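Local structure of aminoglycoside 6-N-acetyltransferase type Ib11 (Salmonella typhimurium, 2QIR) at residues A[15-20]-A[64-69]; A[77-82]-A[105-110]; A[83-88]-A[99-104]. The protein probably transfers the acetyl group of acetyl-CoA to the 6'-amino group of aminoglycosides such as kanamycin B, conferring antibiotic resistance. The protein carries 2 engineered substitutions. All coordinates share one frame; numbering follows the deposited sequence.

In the fold
The three contacts lie in one mixed sheet of the GNAT acetyltransferase domain. Interaction 1 pairs strand 14-17, outermost within the chain, with strand 65-72. Interactions 2 and 3 are two portions of one antiparallel pairing, strand 75-84 with strand 101-108. Strands 65-72 and 75-84 are themselves neighbours, so the contacts run across the sheet as well as along it. The centres of interactions 1 and 2 are about 10 Å apart, those of 2 and 3 about 18 Å. In the chain, interaction 1 closes first, and the hairpin of interaction 3 falls within the loop that interaction 2 spans. All three touch the bound aminoglycoside, and interaction 2 also meets coenzyme A.

Interaction 1: A[15-20]-A[64-69]; sequences LRLMTE and SVTPYI. With 9CS ((1R,2S,3S,4R,6S)-4,6-diamino-3-[(3-amino-3-deoxy-alpha-D-glucopyranosyl)oxy]-2-hydroxycyclohexyl 2,6-diamino-2,6-dideoxy-alpha-D-glucopyranoside), chain C.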
loop_
_atom_site.group_PDB
_atom_site.type_symbol
_atom_site.label_atom_id
_atom_site.label_comp_id
_atom_site.label_asym_id
_atom_site.label_seq_id
_atom_site.Cartn_x
_atom_site.Cartn_y
_atom_site.Cartn_z
ATOM N N LEU A 15 -0.648 -12.528 1.745
ATOM C CA LEU A 15 0.391 -11.621 2.213
ATOM C C LEU A 15 1.176 -12.218 3.354
ATOM O O LEU A 15 0.601 -12.815 4.269
ATOM C CB LEU A 15 -0.212 -10.288 2.651
ATOM C CG LEU A 15 -0.966 -9.524 1.564
ATOM C CD1 LEU A 15 -2.074 -8.731 2.191
ATOM C CD2 LEU A 15 -0.044 -8.642 0.730
ATOM N N ARG A 16 2.495 -12.062 3.285
ATOM C CA ARG A 16 3.382 -12.395 4.396
ATOM C C ARG A 16 4.192 -11.143 4.725
ATOM O O ARG A 16 4.360 -10.265 3.869
ATOM C CB ARG A 16 4.301 -13.583 4.047
ATOM C CG ARG A 16 5.242 -13.334 2.894
ATOM C CD ARG A 16 6.366 -14.360 2.827
ATOM N NE ARG A 16 7.240 -14.125 1.678
ATOM C CZ ARG A 16 8.311 -13.330 1.695
ATOM N NH1 ARG A 16 9.053 -13.182 0.597
ATOM N NH2 ARG A 16 8.638 -12.666 2.803
ATOM N N LEU A 17 4.661 -11.041 5.968
ATOM C CA LEU A 17 5.550 -9.946 6.335
ATOM C C LEU A 17 6.809 -9.986 5.473
ATOM O O LEU A 17 7.284 -11.057 5.091
ATOM C CB LEU A 17 5.905 -9.991 7.821
ATOM C CG LEU A 17 4.725 -9.808 8.787
ATOM C CD1 LEU A 17 5.119 -10.201 10.201
ATOM C CD2 LEU A 17 4.106 -8.382 8.743
ATOM N N MET A 18 7.308 -8.811 5.109
ATOM C CA MET A 18 8.599 -8.736 4.470
ATOM C C MET A 18 9.675 -8.875 5.542
ATOM O O MET A 18 9.498 -8.410 6.669
ATOM C CB MET A 18 8.760 -7.419 3.729
ATOM C CG MET A 18 9.946 -7.432 2.790
ATOM S SD MET A 18 10.204 -5.890 1.950
ATOM C CE MET A 18 10.894 -4.904 3.269
ATOM N N THR A 19 10.772 -9.537 5.186
ATOM C CA THR A 19 11.954 -9.619 6.055
ATOM C C THR A 19 13.173 -8.945 5.395
ATOM O O THR A 19 13.120 -8.546 4.220
ATOM C CB THR A 19 12.300 -11.103 6.451
ATOM O OG1 THR A 19 12.830 -11.802 5.318
ATOM C CG2 THR A 19 11.061 -11.857 6.990
ATOM N N GLU A 20 14.255 -8.825 6.167
ATOM C CA GLU A 20 15.563 -8.349 5.689
ATOM C C GLU A 20 15.995 -9.145 4.453
ATOM O O GLU A 20 16.600 -8.601 3.527
ATOM C CB GLU A 20 16.606 -8.474 6.817
ATOM C CG GLU A 20 17.901 -7.658 6.621
ATOM C CD GLU A 20 18.902 -7.752 7.801
ATOM O OE1 GLU A 20 18.518 -7.520 8.980
ATOM O OE2 GLU A 20 20.100 -8.025 7.538
ATOM N N SER A 64 5.848 3.799 11.656
ATOM C CA SER A 64 4.583 3.065 11.767
ATOM C C SER A 64 4.190 2.436 10.423
ATOM O O SER A 64 3.001 2.358 10.080
ATOM C CB SER A 64 3.459 3.961 12.290
ATOM O OG SER A 64 3.565 4.146 13.689
ATOM N N VAL A 65 5.205 1.995 9.677
ATOM C CA VAL A 65 4.988 1.320 8.414
ATOM C C VAL A 65 5.294 -0.169 8.531
ATOM O O VAL A 65 6.324 -0.553 9.074
ATOM C CB VAL A 65 5.814 1.927 7.264
ATOM C CG1 VAL A 65 5.519 1.166 5.987
ATOM C CG2 VAL A 65 5.484 3.412 7.075
ATOM N N THR A 66 4.387 -0.990 7.999
ATOM C CA THR A 66 4.573 -2.434 7.921
ATOM C C THR A 66 4.639 -2.905 6.475
ATOM O O THR A 66 3.661 -2.777 5.742
ATOM C CB THR A 66 3.431 -3.176 8.647
ATOM O OG1 THR A 66 3.246 -2.601 9.953
ATOM C CG2 THR A 66 3.723 -4.658 8.725
ATOM N N PRO A 67 5.795 -3.459 6.058
ATOM C CA PRO A 67 5.946 -4.031 4.721
ATOM C C PRO A 67 5.496 -5.491 4.601
ATOM O O PRO A 67 5.696 -6.294 5.511
ATOM C CB PRO A 67 7.451 -3.912 4.481
ATOM C CG PRO A 67 8.048 -4.132 5.831
ATOM C CD PRO A 67 7.063 -3.522 6.819
ATOM N N TYR A 68 4.893 -5.823 3.468
ATOM C CA TYR A 68 4.483 -7.178 3.180
ATOM C C TYR A 68 4.918 -7.580 1.780
ATOM O O TYR A 68 5.147 -6.726 0.918
ATOM C CB TYR A 68 2.959 -7.333 3.221
ATOM C CG TYR A 68 2.239 -6.710 4.378
ATOM C CD1 TYR A 68 1.936 -7.449 5.520
ATOM C CD2 TYR A 68 1.804 -5.391 4.305
ATOM C CE1 TYR A 68 1.239 -6.862 6.579
ATOM C CE2 TYR A 68 1.126 -4.800 5.349
ATOM C CZ TYR A 68 0.840 -5.532 6.476
ATOM O OH TYR A 68 0.143 -4.908 7.494
ATOM N N ILE A 69 4.988 -8.894 1.565
ATOM C CA ILE A 69 5.191 -9.466 0.238
ATOM C C ILE A 69 3.930 -10.221 -0.182
ATOM O O ILE A 69 3.431 -11.073 0.553
ATOM C CB ILE A 69 6.418 -10.391 0.192
ATOM C CG1 ILE A 69 7.716 -9.602 0.516
ATOM C CG2 ILE A 69 6.483 -11.157 -1.172
ATOM C CD1 ILE A 69 8.100 -8.510 -0.521
HETATM C C1 9CS C . 4.975 5.615 -1.049
HETATM C C2 9CS C . 6.225 5.909 -1.906
HETATM C C3 9CS C . 5.832 6.729 -3.154
HETATM C C4 9CS C . 4.757 5.997 -3.971
HETATM C C5 9CS C . 3.603 5.586 -3.047
HETATM C C6 9CS C . 2.715 4.666 -3.862
HETATM C C7 9CS C . 2.607 7.921 3.190
HETATM C C8 9CS C . 3.836 6.992 3.251
HETATM C C9 9CS C . 4.566 6.922 1.885
HETATM C C10 9CS C . 3.607 6.657 0.701
HETATM C C11 9CS C . 2.351 7.559 0.741
HETATM C C12 9CS C . 1.636 7.484 2.094
HETATM C C13 9CS C . 5.355 6.678 5.081
HETATM C C14 9CS C . 5.418 7.354 6.460
HETATM C C15 9CS C . 6.242 8.644 6.384
HETATM C C16 9CS C . 7.651 8.394 5.806
HETATM C C17 9CS C . 7.618 7.476 4.552
HETATM C C18 9CS C . 9.014 6.917 4.205
HETATM N N1 9CS C . 1.328 4.830 -3.425
HETATM N N2 9CS C . 1.398 7.153 -0.298
HETATM N N3 9CS C . 1.917 8.006 4.479
HETATM N N4 9CS C . 6.375 9.230 7.722
HETATM O O5 9CS C . 4.059 4.872 -1.857
HETATM O O7 9CS C . 6.974 6.993 -3.957
HETATM O O8 9CS C . 4.252 6.835 -5.013
HETATM O O9 9CS C . 4.333 6.844 -0.541
HETATM O O10 9CS C . 5.575 5.907 1.914
HETATM O O11 9CS C . 4.734 7.604 4.153
HETATM O O12 9CS C . 6.708 6.306 4.664
HETATM O O13 9CS C . 4.088 7.627 6.917
HETATM O O14 9CS C . 8.286 9.660 5.518
HETATM O O15 9CS C . 9.131 6.869 2.779
HETATM N N6 9CS C . 7.219 6.615 -1.144
#
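Arg16 and Ile69 form an antiparallel hydrogen-bonded pair. Arg16 N donates to Ile69 O at 3.1 Å, and Ile69 N returns a bond to Arg16 O at 2.8 Å. The ladder goes one step past the strand end, where Met18 N reaches Pro67 O at 3.0 Å. This last bond is almost straight at hydrogen (177°). Between these bonds, Leu17 and Tyr68 make a non-hydrogen-bonded pair whose side chains diverge.

Charged and apolar groups meet at Arg16. Its side chain runs alongside that of Ile69, pointing the same way. Ile69 CB lies 3.8 Å above the guanidinium plane, over its centre, and CG2 approaches NH1. The extended chain from CG to NE carries the flat group along the isoleucine. NH2 has a salt bridge to Asp22 and a weak bond to Leu17 O.

The remaining contacts are apolar. Met18 has CG anti to its backbone N (chi1 -167°), and a bend at chi3 (75°) brings the methyl to the proline ring, the two side chains crossing at about a right angle. Met18 CE then lies 3.8 Å from Pro67 CB, while Met18 CG touches Ile69 CG1 at 3.9 Å. Leu17 CD2 touches both Thr66 CG2, at 3.7 Å, and Tyr68 CE1. On the side facing helix 118-131, Leu15 CD2 meets Tyr68 CB at 4.1 Å. The Tyr68 hydroxyl is bonded to Ser82 of the next strand.

Backbone bonds thus fix the register of this outer strand. Aliphatic carbon covers one guanidinium face, while Asp22 probably balances the charge. Met18 and Ile69 carry the packing on to helix 23-29.

Interaction 2: A[77-82]-A[105-110]; sequences IGYAQS and DQLLAN. Engineered in segment 105-110: Gln106 (natural residue Leu), Leu107 (natural residue Ser). With 9CS ((1R,2S,3S,4R,6S)-4,6-diamino-3-[(3-amino-3-deoxy-alpha-D-glucopyranosyl)oxy]-2-hydroxycyclohexyl 2,6-diamino-2,6-dideoxy-alpha-D-glucopyranoside), chain C.
Asp105 OD1 is gripped by two amino groups of the bound aminoglycoside, N1 and N2, each at 2.7 Å. CG lies anti to the carbonyl carbon (chi1 -57°), which carries the carboxylate to the ligand. Asp142, whose OD1 lies close to Asp105 OD1, also bonds the ligand. Gln81 OE1 stands 3.4 Å from Asp105 OD2; both are acceptors, so no bond forms, and the amide and carboxylate planes are 83° apart. The Gln81 amide is turned so that NE2 donates to Tyr79 OH at 2.8 Å, within the ring plane.

Paired backbone bonds join Tyr79 to Leu107 and Gln81 to Asp105. Engineered Leu107 crosses Tyr79, and Leu107 CG lies 3.9 Å from Tyr79 CB. On the other face, Ala80 CB meets CB of engineered Gln106 at 3.8 Å. Ala109 N reaches Ile77 O at 2.7 Å, and a water links that oxygen to Asn110 N.

Ile77 and Gly78 form a classic beta bulge opposite Ala70 of strand 65-72. Leu108 N bonds coenzyme A. Tyr79 and Leu107 pack against Trp29 of helix 23-29, whereas Ala80 and Gln106 face helix 118-131.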
loop_
_atom_site.group_PDB
_atom_site.type_symbol
_atom_site.label_atom_id
_atom_site.label_comp_id
_atom_site.label_asym_id
_atom_site.label_seq_id
_atom_site.Cartn_x
_atom_site.Cartn_y
_atom_site.Cartn_z
ATOM N N ILE A 77 5.002 -11.884 -5.884
ATOM C CA ILE A 77 4.557 -11.153 -7.064
ATOM C C ILE A 77 4.411 -9.651 -6.827
ATOM O O ILE A 77 4.092 -8.903 -7.759
ATOM C CB ILE A 77 3.234 -11.726 -7.644
ATOM C CG1 ILE A 77 2.147 -11.769 -6.571
ATOM C CG2 ILE A 77 3.486 -13.113 -8.283
ATOM C CD1 ILE A 77 0.753 -11.575 -7.097
ATOM N N GLY A 78 4.636 -9.213 -5.588
ATOM C CA GLY A 78 4.528 -7.794 -5.268
ATOM C C GLY A 78 4.849 -7.380 -3.846
ATOM O O GLY A 78 5.158 -8.202 -2.990
ATOM N N TYR A 79 4.757 -6.080 -3.611
ATOM C CA TYR A 79 5.090 -5.464 -2.342
ATOM C C TYR A 79 3.924 -4.594 -1.912
ATOM O O TYR A 79 3.252 -3.987 -2.753
ATOM C CB TYR A 79 6.353 -4.607 -2.493
ATOM C CG TYR A 79 6.639 -3.706 -1.309
ATOM C CD1 TYR A 79 7.290 -4.199 -0.185
ATOM C CD2 TYR A 79 6.223 -2.362 -1.301
ATOM C CE1 TYR A 79 7.550 -3.391 0.897
ATOM C CE2 TYR A 79 6.475 -1.551 -0.223
ATOM C CZ TYR A 79 7.147 -2.078 0.877
ATOM O OH TYR A 79 7.414 -1.302 1.973
ATOM N N ALA A 80 3.680 -4.547 -0.608
ATOM C CA ALA A 80 2.653 -3.695 -0.045
ATOM C C ALA A 80 3.126 -3.130 1.278
ATOM O O ALA A 80 4.073 -3.638 1.872
ATOM C CB ALA A 80 1.314 -4.463 0.125
ATOM N N GLN A 81 2.446 -2.076 1.715
ATOM C CA GLN A 81 2.740 -1.354 2.942
ATOM C C GLN A 81 1.423 -0.988 3.605
ATOM O O GLN A 81 0.509 -0.511 2.928
ATOM C CB GLN A 81 3.396 -0.010 2.623
ATOM C CG GLN A 81 4.847 -0.025 2.480
ATOM C CD GLN A 81 5.402 1.333 2.117
ATOM O OE1 GLN A 81 4.664 2.335 1.997
ATOM N NE2 GLN A 81 6.714 1.387 1.950
ATOM N N SER A 82 1.350 -1.141 4.923
ATOM C CA SER A 82 0.311 -0.468 5.685
ATOM C C SER A 82 0.962 0.535 6.643
ATOM O O SER A 82 2.117 0.374 7.013
ATOM C CB SER A 82 -0.593 -1.477 6.415
ATOM O OG SER A 82 0.117 -2.201 7.407
ATOM N N ASP A 105 -0.209 1.245 0.527
ATOM C CA ASP A 105 0.457 1.421 -0.777
ATOM C C ASP A 105 0.868 0.040 -1.279
ATOM O O ASP A 105 1.082 -0.871 -0.470
ATOM C CB ASP A 105 1.702 2.312 -0.678
ATOM C CG ASP A 105 1.404 3.674 -0.094
ATOM O OD1 ASP A 105 0.839 4.522 -0.831
ATOM O OD2 ASP A 105 1.738 3.891 1.103
ATOM N N GLN A 106 0.980 -0.120 -2.597
ATOM C CA GLN A 106 1.388 -1.410 -3.153
ATOM C C GLN A 106 1.815 -1.379 -4.623
ATOM O O GLN A 106 1.532 -0.437 -5.364
ATOM C CB GLN A 106 0.310 -2.483 -2.916
ATOM C CG GLN A 106 -0.911 -2.415 -3.817
ATOM C CD GLN A 106 -1.716 -1.129 -3.663
ATOM O OE1 GLN A 106 -2.086 -0.495 -4.670
ATOM N NE2 GLN A 106 -1.996 -0.733 -2.407
ATOM N N LEU A 107 2.489 -2.444 -5.027
ATOM C CA LEU A 107 2.987 -2.571 -6.372
ATOM C C LEU A 107 3.008 -4.048 -6.762
ATOM O O LEU A 107 3.137 -4.935 -5.900
ATOM C CB LEU A 107 4.388 -1.954 -6.485
ATOM C CG LEU A 107 5.547 -2.605 -5.692
ATOM C CD1 LEU A 107 6.270 -3.693 -6.504
ATOM C CD2 LEU A 107 6.537 -1.547 -5.228
ATOM N N LEU A 108 2.875 -4.292 -8.057
ATOM C CA LEU A 108 3.038 -5.614 -8.626
ATOM C C LEU A 108 4.411 -5.665 -9.294
ATOM O O LEU A 108 4.784 -4.747 -10.023
ATOM C CB LEU A 108 1.928 -5.890 -9.640
ATOM C CG LEU A 108 0.502 -6.142 -9.129
ATOM C CD1 LEU A 108 -0.465 -6.268 -10.320
ATOM C CD2 LEU A 108 0.438 -7.386 -8.237
ATOM N N ALA A 109 5.160 -6.727 -9.021
ATOM C CA ALA A 109 6.556 -6.844 -9.439
ATOM C C ALA A 109 6.755 -7.001 -10.947
ATOM O O ALA A 109 7.733 -6.480 -11.503
ATOM C CB ALA A 109 7.200 -7.999 -8.719
ATOM N N ASN A 110 5.828 -7.721 -11.597
ATOM C CA ASN A 110 5.990 -8.149 -13.003
ATOM C C ASN A 110 5.038 -7.427 -13.949
ATOM O O ASN A 110 3.813 -7.517 -13.792
ATOM C CB ASN A 110 5.818 -9.670 -13.143
ATOM C CG ASN A 110 6.698 -10.467 -12.168
ATOM O OD1 ASN A 110 7.920 -10.305 -12.133
ATOM N ND2 ASN A 110 6.070 -11.344 -11.383
HETATM C C1 9CS C . 4.975 5.615 -1.049
HETATM C C2 9CS C . 6.225 5.909 -1.906
HETATM C C3 9CS C . 5.832 6.729 -3.154
HETATM C C4 9CS C . 4.757 5.997 -3.971
HETATM C C5 9CS C . 3.603 5.586 -3.047
HETATM C C6 9CS C . 2.715 4.666 -3.862
HETATM C C7 9CS C . 2.607 7.921 3.190
HETATM C C8 9CS C . 3.836 6.992 3.251
HETATM C C9 9CS C . 4.566 6.922 1.885
HETATM C C10 9CS C . 3.607 6.657 0.701
HETATM C C11 9CS C . 2.351 7.559 0.741
HETATM C C12 9CS C . 1.636 7.484 2.094
HETATM C C13 9CS C . 5.355 6.678 5.081
HETATM C C14 9CS C . 5.418 7.354 6.460
HETATM C C15 9CS C . 6.242 8.644 6.384
HETATM C C16 9CS C . 7.651 8.394 5.806
HETATM C C17 9CS C . 7.618 7.476 4.552
HETATM C C18 9CS C . 9.014 6.917 4.205
HETATM N N1 9CS C . 1.328 4.830 -3.425
HETATM N N2 9CS C . 1.398 7.153 -0.298
HETATM N N3 9CS C . 1.917 8.006 4.479
HETATM N N4 9CS C . 6.375 9.230 7.722
HETATM O O5 9CS C . 4.059 4.872 -1.857
HETATM O O7 9CS C . 6.974 6.993 -3.957
HETATM O O8 9CS C . 4.252 6.835 -5.013
HETATM O O9 9CS C . 4.333 6.844 -0.541
HETATM O O10 9CS C . 5.575 5.907 1.914
HETATM O O11 9CS C . 4.734 7.604 4.153
HETATM O O12 9CS C . 6.708 6.306 4.664
HETATM O O13 9CS C . 4.088 7.627 6.917
HETATM O O14 9CS C . 8.286 9.660 5.518
HETATM O O15 9CS C . 9.131 6.869 2.779
HETATM N N6 9CS C . 7.219 6.615 -1.144
HETATM O O HOH W 1 3.499 -9.058 -10.414
#

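Interaction 3: A[83-88]-A[99-104]; sequences YVALGS and PGVRGI. With 9CS ((1R,2S,3S,4R,6S)-4,6-diamino-3-[(3-amino-3-deoxy-alpha-D-glucopyranosyl)oxy]-2-hydroxycyclohexyl 2,6-diamino-2,6-dideoxy-alpha-D-glucopyranoside), chain C.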
loop_
_atom_site.group_PDB
_atom_site.type_symbol
_atom_site.label_atom_id
_atom_site.label_comp_id
_atom_site.label_asym_id
_atom_site.label_seq_id
_atom_site.Cartn_x
_atom_site.Cartn_y
_atom_site.Cartn_z
ATOM N N TYR A 83 0.240 1.580 7.020
ATOM C CA TYR A 83 0.797 2.564 7.931
ATOM C C TYR A 83 -0.307 3.145 8.824
ATOM O O TYR A 83 -1.462 3.211 8.431
ATOM C CB TYR A 83 1.589 3.677 7.166
ATOM C CG TYR A 83 0.752 4.498 6.190
ATOM C CD1 TYR A 83 0.029 5.602 6.631
ATOM C CD2 TYR A 83 0.674 4.155 4.832
ATOM C CE1 TYR A 83 -0.755 6.358 5.757
ATOM C CE2 TYR A 83 -0.106 4.914 3.942
ATOM C CZ TYR A 83 -0.820 6.010 4.415
ATOM O OH TYR A 83 -1.622 6.755 3.572
ATOM N N VAL A 84 0.063 3.530 10.036
ATOM C CA VAL A 84 -0.807 4.252 10.920
ATOM C C VAL A 84 -0.713 5.720 10.503
ATOM O O VAL A 84 0.342 6.353 10.638
ATOM C CB VAL A 84 -0.391 4.045 12.386
ATOM C CG1 VAL A 84 -1.307 4.856 13.357
ATOM C CG2 VAL A 84 -0.367 2.530 12.726
ATOM N N ALA A 85 -1.807 6.233 9.935
ATOM C CA ALA A 85 -1.840 7.588 9.391
ATOM C C ALA A 85 -1.457 8.622 10.438
ATOM O O ALA A 85 -0.611 9.467 10.186
ATOM C CB ALA A 85 -3.218 7.896 8.761
ATOM N N LEU A 86 -2.055 8.534 11.619
ATOM C CA LEU A 86 -1.702 9.396 12.749
ATOM C C LEU A 86 -0.228 9.308 13.147
ATOM O O LEU A 86 0.329 10.271 13.672
ATOM C CB LEU A 86 -2.594 9.081 13.953
ATOM C CG LEU A 86 -2.588 10.004 15.179
ATOM C CD1 LEU A 86 -3.123 11.364 14.813
ATOM C CD2 LEU A 86 -3.403 9.413 16.308
ATOM N N GLY A 87 0.399 8.164 12.877
ATOM C CA GLY A 87 1.794 7.920 13.245
ATOM C C GLY A 87 2.837 8.349 12.219
ATOM O O GLY A 87 4.031 7.986 12.344
ATOM N N SER A 88 2.411 9.150 11.236
ATOM C CA SER A 88 3.202 9.396 10.029
ATOM C C SER A 88 4.292 10.471 10.120
ATOM O O SER A 88 5.404 10.275 9.624
ATOM C CB SER A 88 2.281 9.697 8.843
ATOM O OG SER A 88 1.619 8.523 8.408
ATOM N N PRO A 99 -6.592 7.351 15.658
ATOM C CA PRO A 99 -5.513 6.339 15.679
ATOM C C PRO A 99 -5.876 5.038 14.945
ATOM O O PRO A 99 -4.993 4.218 14.677
ATOM C CB PRO A 99 -5.309 6.065 17.174
ATOM C CG PRO A 99 -6.593 6.468 17.826
ATOM C CD PRO A 99 -7.110 7.623 17.019
ATOM N N GLY A 100 -7.160 4.870 14.620
ATOM C CA GLY A 100 -7.658 3.674 13.944
ATOM C C GLY A 100 -7.503 3.684 12.427
ATOM O O GLY A 100 -7.710 2.664 11.780
ATOM N N VAL A 101 -7.135 4.832 11.859
ATOM C CA VAL A 101 -6.957 4.934 10.413
ATOM C C VAL A 101 -5.645 4.279 9.955
ATOM O O VAL A 101 -4.573 4.470 10.560
ATOM C CB VAL A 101 -7.094 6.406 9.900
ATOM C CG1 VAL A 101 -7.040 6.484 8.360
ATOM C CG2 VAL A 101 -8.399 6.999 10.378
ATOM N N ARG A 102 -5.758 3.483 8.900
ATOM C CA ARG A 102 -4.604 2.894 8.227
ATOM C C ARG A 102 -4.548 3.382 6.784
ATOM O O ARG A 102 -5.576 3.618 6.157
ATOM C CB ARG A 102 -4.674 1.352 8.226
ATOM C CG ARG A 102 -4.727 0.720 9.588
ATOM C CD ARG A 102 -3.366 0.741 10.329
ATOM N NE ARG A 102 -3.552 0.278 11.703
ATOM C CZ ARG A 102 -3.989 1.039 12.709
ATOM N NH1 ARG A 102 -4.252 2.319 12.511
ATOM N NH2 ARG A 102 -4.152 0.520 13.921
ATOM N N GLY A 103 -3.346 3.523 6.255
ATOM C CA GLY A 103 -3.188 3.755 4.842
ATOM C C GLY A 103 -2.494 2.589 4.181
ATOM O O GLY A 103 -1.793 1.811 4.839
ATOM N N ILE A 104 -2.687 2.457 2.874
ATOM C CA ILE A 104 -1.981 1.416 2.135
ATOM C C ILE A 104 -1.297 1.922 0.892
ATOM O O ILE A 104 -1.722 2.920 0.303
ATOM C CB ILE A 104 -2.877 0.188 1.824
ATOM C CG1 ILE A 104 -3.963 0.539 0.800
ATOM C CG2 ILE A 104 -3.436 -0.390 3.120
ATOM C CD1 ILE A 104 -4.812 -0.637 0.347
HETATM C C1 9CS C . 4.975 5.615 -1.049
HETATM C C2 9CS C . 6.225 5.909 -1.906
HETATM C C3 9CS C . 5.832 6.729 -3.154
HETATM C C4 9CS C . 4.757 5.997 -3.971
HETATM C C5 9CS C . 3.603 5.586 -3.047
HETATM C C6 9CS C . 2.715 4.666 -3.862
HETATM C C7 9CS C . 2.607 7.921 3.190
HETATM C C8 9CS C . 3.836 6.992 3.251
HETATM C C9 9CS C . 4.566 6.922 1.885
HETATM C C10 9CS C . 3.607 6.657 0.701
HETATM C C11 9CS C . 2.351 7.559 0.741
HETATM C C12 9CS C . 1.636 7.484 2.094
HETATM C C13 9CS C . 5.355 6.678 5.081
HETATM C C14 9CS C . 5.418 7.354 6.460
HETATM C C15 9CS C . 6.242 8.644 6.384
HETATM C C16 9CS C . 7.651 8.394 5.806
HETATM C C17 9CS C . 7.618 7.476 4.552
HETATM C C18 9CS C . 9.014 6.917 4.205
HETATM N N1 9CS C . 1.328 4.830 -3.425
HETATM N N2 9CS C . 1.398 7.153 -0.298
HETATM N N3 9CS C . 1.917 8.006 4.479
HETATM N N4 9CS C . 6.375 9.230 7.722
HETATM O O5 9CS C . 4.059 4.872 -1.857
HETATM O O7 9CS C . 6.974 6.993 -3.957
HETATM O O8 9CS C . 4.252 6.835 -5.013
HETATM O O9 9CS C . 4.333 6.844 -0.541
HETATM O O10 9CS C . 5.575 5.907 1.914
HETATM O O11 9CS C . 4.734 7.604 4.153
HETATM O O12 9CS C . 6.708 6.306 4.664
HETATM O O13 9CS C . 4.088 7.627 6.917
HETATM O O14 9CS C . 8.286 9.660 5.518
HETATM O O15 9CS C . 9.131 6.869 2.779
HETATM N N6 9CS C . 7.219 6.615 -1.144
HETATM O O HOH W 2 -1.930 5.652 1.289
HETATM O O HOH W 3 -4.248 6.667 12.202
#
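Tyr83 leaves its strand with CG between the backbone N and the carbonyl carbon (chi1 62°), which swings the ring across Gly103 of the partner strand. Beyond CB, ring atom CD2 comes 3.4 Å from Gly103 O. CE2 lies over the glycine carbonyl carbon, and CZ over its CA. This is a CH-pi contact: Gly103 CA sits 3.5 Å from the ring centroid, 22° off the normal. Glycine brings no side chain to this spot, so the ring can lie directly on the backbone. On the opposite face is amine N3 of the aminoglycoside, 3.4 Å from both CE1 and CZ of Tyr83. The Trp93 ring also meets Tyr83, nearly parallel to it. At the tip, Tyr83 OH lies 2.6 Å from a water that donates to Ile104 O. The hydroxyl is also hydrogen-bonded to Gln140 of strand 138-141.

The backbones of Tyr83 and Gly103 exchange two hydrogen bonds. The next rung, Ala85 N to Val101 O, is weak at 3.3 Å, and a second water bridges Leu86 N to the same oxygen. Val84 and Arg102 run side by side, with Val84 CG2 over one guanidinium face near its rim. Arg102 bends at chi2 (-75°), and NH1 donates to Pro99 O at 3.0 Å and to Val101 O, both within the guanidinium plane. Leu86 CD2 rests on Pro99 CB at 3.9 Å.

Strands 75-84 and 101-108 follow each other in the chain and pair antiparallel, as a beta hairpin with a long connection. Here it belongs to the central sheet of a GNAT fold, and its Tyr83 forms part of the wall of the aminoglycoside site.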